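Local atomic coordinates of orotidine 5'-phosphate decarboxylase (Lactobacillus acidophilus, PDB entry 3TFX), a protein that probably catalyses the decarboxylation of orotidine 5'-monophosphate to uridine 5'-monophosphate, the last step of de novo UMP biosynthesis, and works as a homodimer. Residues A[215-218]-A[219-223]; A[36-39]-A[40-44]. All coordinates share one frame; numbering follows the deposited sequence.

Interaction 1: residues A[215-218]-A[219-223]; sequences VGRP and ITLAS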
loop_
_atom_site.group_PDB
_atom_site.type_symbol
_atom_site.label_atom_id
_atom_site.label_comp_id
_atom_site.label_asym_id
_atom_site.label_seq_id
_atom_site.Cartn_x
_atom_site.Cartn_y
_atom_site.Cartn_z
ATOM N N VAL A 215 8.620 2.642 -18.589
ATOM C CA VAL A 215 8.442 1.806 -19.775
ATOM C C VAL A 215 8.546 0.359 -19.316
ATOM O O VAL A 215 9.422 0.029 -18.511
ATOM C CB VAL A 215 9.508 2.130 -20.883
ATOM C CG1 VAL A 215 9.259 1.312 -22.158
ATOM C CG2 VAL A 215 9.511 3.630 -21.218
ATOM N N GLY A 216 7.625 -0.478 -19.799
ATOM C CA GLY A 216 7.598 -1.912 -19.494
ATOM C C GLY A 216 8.013 -2.790 -20.667
ATOM O O GLY A 216 9.173 -2.760 -21.095
ATOM N N ARG A 217 7.056 -3.545 -21.203
ATOM C CA ARG A 217 7.311 -4.554 -22.264
ATOM C C ARG A 217 8.116 -4.074 -23.472
ATOM O O ARG A 217 8.921 -4.841 -24.000
ATOM C CB ARG A 217 6.002 -5.216 -22.726
ATOM C CG ARG A 217 5.254 -5.880 -21.585
ATOM C CD ARG A 217 3.942 -6.527 -21.989
ATOM N NE ARG A 217 3.316 -7.107 -20.800
ATOM C CZ ARG A 217 2.111 -7.672 -20.751
ATOM N NH1 ARG A 217 1.357 -7.771 -21.840
ATOM N NH2 ARG A 217 1.668 -8.150 -19.597
ATOM N N PRO A 218 7.913 -2.811 -23.916
ATOM C CA PRO A 218 8.752 -2.306 -25.008
ATOM C C PRO A 218 10.238 -2.511 -24.754
ATOM O O PRO A 218 11.001 -2.641 -25.700
ATOM C CB PRO A 218 8.411 -0.814 -25.051
ATOM C CG PRO A 218 6.986 -0.757 -24.612
ATOM C CD PRO A 218 6.785 -1.897 -23.633
ATOM N N ILE A 219 10.634 -2.565 -23.491
ATOM C CA ILE A 219 12.018 -2.819 -23.137
ATOM C C ILE A 219 12.258 -4.255 -22.663
ATOM O O ILE A 219 13.142 -4.929 -23.176
ATOM C CB ILE A 219 12.544 -1.837 -22.060
ATOM C CG1 ILE A 219 12.586 -0.392 -22.588
ATOM C CG2 ILE A 219 13.932 -2.272 -21.586
ATOM C CD1 ILE A 219 12.816 0.692 -21.474
ATOM N N THR A 220 11.460 -4.721 -21.703
ATOM C CA THR A 220 11.735 -5.978 -21.026
ATOM C C THR A 220 11.497 -7.188 -21.923
ATOM O O THR A 220 11.996 -8.258 -21.639
ATOM C CB THR A 220 10.872 -6.138 -19.754
ATOM O OG1 THR A 220 9.488 -6.096 -20.114
ATOM C CG2 THR A 220 11.173 -5.027 -18.754
ATOM N N LEU A 221 10.707 -7.008 -22.980
ATOM C CA LEU A 221 10.438 -8.072 -23.936
ATOM C C LEU A 221 11.069 -7.767 -25.300
ATOM O O LEU A 221 10.810 -8.469 -26.280
ATOM C CB LEU A 221 8.929 -8.320 -24.062
ATOM C CG LEU A 221 8.206 -8.765 -22.776
ATOM C CD1 LEU A 221 6.757 -9.064 -23.080
ATOM C CD2 LEU A 221 8.855 -9.987 -22.116
ATOM N N ALA A 222 11.908 -6.730 -25.364
ATOM C CA ALA A 222 12.634 -6.452 -26.610
ATOM C C ALA A 222 13.638 -7.564 -26.830
ATOM O O ALA A 222 14.085 -8.196 -25.866
ATOM C CB ALA A 222 13.333 -5.097 -26.566
ATOM N N SER A 223 13.976 -7.813 -28.094
ATOM C CA SER A 223 15.012 -8.792 -28.441
ATOM C C SER A 223 16.392 -8.363 -27.945
ATOM O O SER A 223 17.230 -9.219 -27.599
ATOM C CB SER A 223 15.030 -9.039 -29.959
ATOM O OG SER A 223 13.921 -9.845 -30.372
#
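Ile219 folds back over Val215 while its backbone N-H closes the turn begun at the N-cap residue, Gly216, at the point where the eighth strand of the TIM barrel, 212-215, gives way to the short helix 217-220. The CD1 atom of Ile219 lies 3.7 Å from CB of Val215, the two side chains crossing at about a right angle. Ile219 CG1 stands anti to the carbonyl carbon (chi1 -65°), which turns the longer branch back toward the strand; Tyr229 and Ile232 of helix 225-236 and Val9 of strand 7-10 close around this buried isoleucine. Ile219 N donates to Gly216 O at 2.8 Å.

Thr220 sends its own N-H to the same Gly216 O, 3.1 Å from Thr220 N and nearly straight at 168°. The two amides reach that oxygen from opposite faces of the carbonyl plane, so the carbonyl oxygen of the N-cap residue is gripped twice. With chi1 at 59°, Thr220 OG1 sits between backbone N and carbonyl carbon and approaches the start of the helix, 3.4 Å from Arg217 CA. Gly216 and Arg217 are predicted substrate-binding residues, and the N-terminus of this helix is where, in related decarboxylases, the phosphate of the nucleotide is held.

Leu221, the first residue to leave helical geometry, still closes a helical turn through its N to Arg217 O, 3.0 Å apart. Its side chain runs alongside that of Arg217, pointing the same way, and CD1 of Leu221 rests against the aliphatic part of the arginine, 3.8 Å from Arg217 CG. The extended arginine chain carries its guanidinium group beyond this apolar contact.

Ala222 ends the sequence of contacts, its CB 3.5 Å from Pro218 O.

Interaction 2: residues A[36-39]-A[40-44]; sequences VGME and LFYNA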
loop_
_atom_site.group_PDB
_atom_site.type_symbol
_atom_site.label_atom_id
_atom_site.label_comp_id
_atom_site.label_asym_id
_atom_site.label_seq_id
_atom_site.Cartn_x
_atom_site.Cartn_y
_atom_site.Cartn_z
ATOM N N VAL A 36 9.737 -1.650 -9.278
ATOM C CA VAL A 36 9.090 -2.857 -8.747
ATOM C C VAL A 36 7.973 -2.504 -7.765
ATOM O O VAL A 36 8.029 -1.493 -7.056
ATOM C CB VAL A 36 10.104 -3.827 -8.103
ATOM C CG1 VAL A 36 10.935 -4.500 -9.190
ATOM C CG2 VAL A 36 11.016 -3.098 -7.123
ATOM N N GLY A 37 6.945 -3.330 -7.757
ATOM C CA GLY A 37 5.769 -3.071 -6.961
ATOM C C GLY A 37 5.555 -4.183 -5.973
ATOM O O GLY A 37 6.499 -4.882 -5.600
HETATM N N MSE A 38 4.304 -4.331 -5.552
HETATM C CA MSE A 38 3.881 -5.408 -4.653
HETATM C C MSE A 38 4.268 -6.799 -5.133
HETATM O O MSE A 38 4.692 -7.621 -4.337
HETATM C CB MSE A 38 2.362 -5.403 -4.516
HETATM C CG MSE A 38 1.839 -4.429 -3.540
HETATM SE SE MSE A 38 -0.088 -4.502 -3.687
HETATM C CE MSE A 38 -0.418 -2.680 -3.052
ATOM N N GLU A 39 4.066 -7.056 -6.423
ATOM C CA GLU A 39 4.329 -8.357 -7.022
ATOM C C GLU A 39 5.718 -8.890 -6.652
ATOM O O GLU A 39 5.837 -10.016 -6.146
ATOM C CB GLU A 39 4.112 -8.323 -8.548
ATOM C CG GLU A 39 4.601 -9.611 -9.270
ATOM C CD GLU A 39 4.014 -9.805 -10.666
ATOM O OE1 GLU A 39 3.536 -8.822 -11.279
ATOM O OE2 GLU A 39 4.026 -10.957 -11.148
ATOM N N LEU A 40 6.756 -8.084 -6.872
ATOM C CA LEU A 40 8.104 -8.496 -6.509
ATOM C C LEU A 40 8.423 -8.341 -5.019
ATOM O O LEU A 40 8.871 -9.298 -4.372
ATOM C CB LEU A 40 9.174 -7.781 -7.352
ATOM C CG LEU A 40 10.605 -8.188 -6.964
ATOM C CD1 LEU A 40 10.875 -9.687 -7.236
ATOM C CD2 LEU A 40 11.645 -7.370 -7.653
ATOM N N PHE A 41 8.224 -7.139 -4.482
ATOM C CA PHE A 41 8.602 -6.840 -3.100
ATOM C C PHE A 41 7.978 -7.771 -2.050
ATOM O O PHE A 41 8.669 -8.202 -1.121
ATOM C CB PHE A 41 8.344 -5.359 -2.774
ATOM C CG PHE A 41 8.885 -4.918 -1.426
ATOM C CD1 PHE A 41 10.245 -4.916 -1.177
ATOM C CD2 PHE A 41 8.022 -4.491 -0.423
ATOM C CE1 PHE A 41 10.740 -4.512 0.052
ATOM C CE2 PHE A 41 8.509 -4.088 0.813
ATOM C CZ PHE A 41 9.865 -4.091 1.049
ATOM N N TYR A 42 6.699 -8.111 -2.206
ATOM C CA TYR A 42 6.024 -9.001 -1.243
ATOM C C TYR A 42 6.443 -10.481 -1.367
ATOM O O TYR A 42 6.169 -11.280 -0.454
ATOM C CB TYR A 42 4.491 -8.857 -1.315
ATOM C CG TYR A 42 3.926 -7.526 -0.813
ATOM C CD1 TYR A 42 4.769 -6.486 -0.401
ATOM C CD2 TYR A 42 2.535 -7.306 -0.775
ATOM C CE1 TYR A 42 4.240 -5.261 0.067
ATOM C CE2 TYR A 42 1.996 -6.092 -0.314
ATOM C CZ TYR A 42 2.858 -5.071 0.090
ATOM O OH TYR A 42 2.339 -3.884 0.551
ATOM N N ASN A 43 7.074 -10.842 -2.492
ATOM C CA ASN A 43 7.751 -12.139 -2.631
ATOM C C ASN A 43 9.222 -12.118 -2.188
ATOM O O ASN A 43 9.671 -13.020 -1.489
ATOM C CB ASN A 43 7.677 -12.658 -4.074
ATOM C CG ASN A 43 6.340 -13.283 -4.401
ATOM O OD1 ASN A 43 5.961 -14.323 -3.844
ATOM N ND2 ASN A 43 5.607 -12.646 -5.307
ATOM N N ALA A 44 9.971 -11.099 -2.599
ATOM C CA ALA A 44 11.424 -11.092 -2.370
ATOM C C ALA A 44 11.877 -10.387 -1.073
ATOM O O ALA A 44 12.823 -10.835 -0.416
ATOM C CB ALA A 44 12.152 -10.517 -3.582
#
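Met38, a selenomethionine, lays its CG over one face of the Tyr42 ring one helical turn later, in the first turns of helix 38-44, which follows the second strand of the TIM barrel. This CH-pi contact places Met38 CG 4.0 Å from the Tyr42 ring centroid, 26° off the normal and displaced toward the rim. The selenium passes the ring obliquely, 5.1 Å from Met38 SE to the Tyr42 centroid, as a Met-aromatic contact. Both side chains have CG anti to the carbonyl carbon (chi1 -82° and -69°), which sends them side by side in the same direction.

A second apolar pair joins strand end to helix: Val36 CG1 meets Leu40 CD2 at 3.3 Å, tighter than usual van der Waals contact.

Hydrogen bonds form the third group. Phe41 N donates to the N-cap carbonyl, Gly37 O, at 3.1 Å, and Tyr42 N to Met38 O at 3.0 Å. Asn43 adds a side-chain bond, ND2 to Glu39 O at 2.8 Å, meeting that oxygen almost end-on, with Glu39 O lying slightly out of the Asn43 amide plane. Asn43 OD1 accepts from Lys81 NZ of the second subunit, so its amide links the helix backbone to the dimer partner.

Tyr42 OH is hydrogen-bonded to Tyr42 OH of the second subunit. Replacing Tyr42 with an alanine is likely to leave the Met38 side chain without its aromatic face and to cost the dimer the tyrosine-tyrosine bond across its interface. The chemistry thus implies a division of labour: carbon and selenium hold the ring from within the helix, while the Tyr42 hydroxyl and the Asn43 amide tie the helix to the other subunit.

Both interactions sit where a TIM-barrel strand turns into a helix, and in both a valine ends the strand, a glycine takes the N-cap, and a side chain four residues beyond the valine folds back onto it. Because strand 7-10 lies between strands 212-215 and 33-36 in the closed sheet, the two turns are near neighbours, their centres 19 Å apart and their nearest atoms about 9 Å apart without touching. Predicted substrate-binding Asp12 lies near both, its side chain about 6 Å from that of Arg217 and about 4 Å from that of Glu39. Interaction 1 itself contains predicted substrate-binding residues, whereas interaction 2 also faces the second subunit.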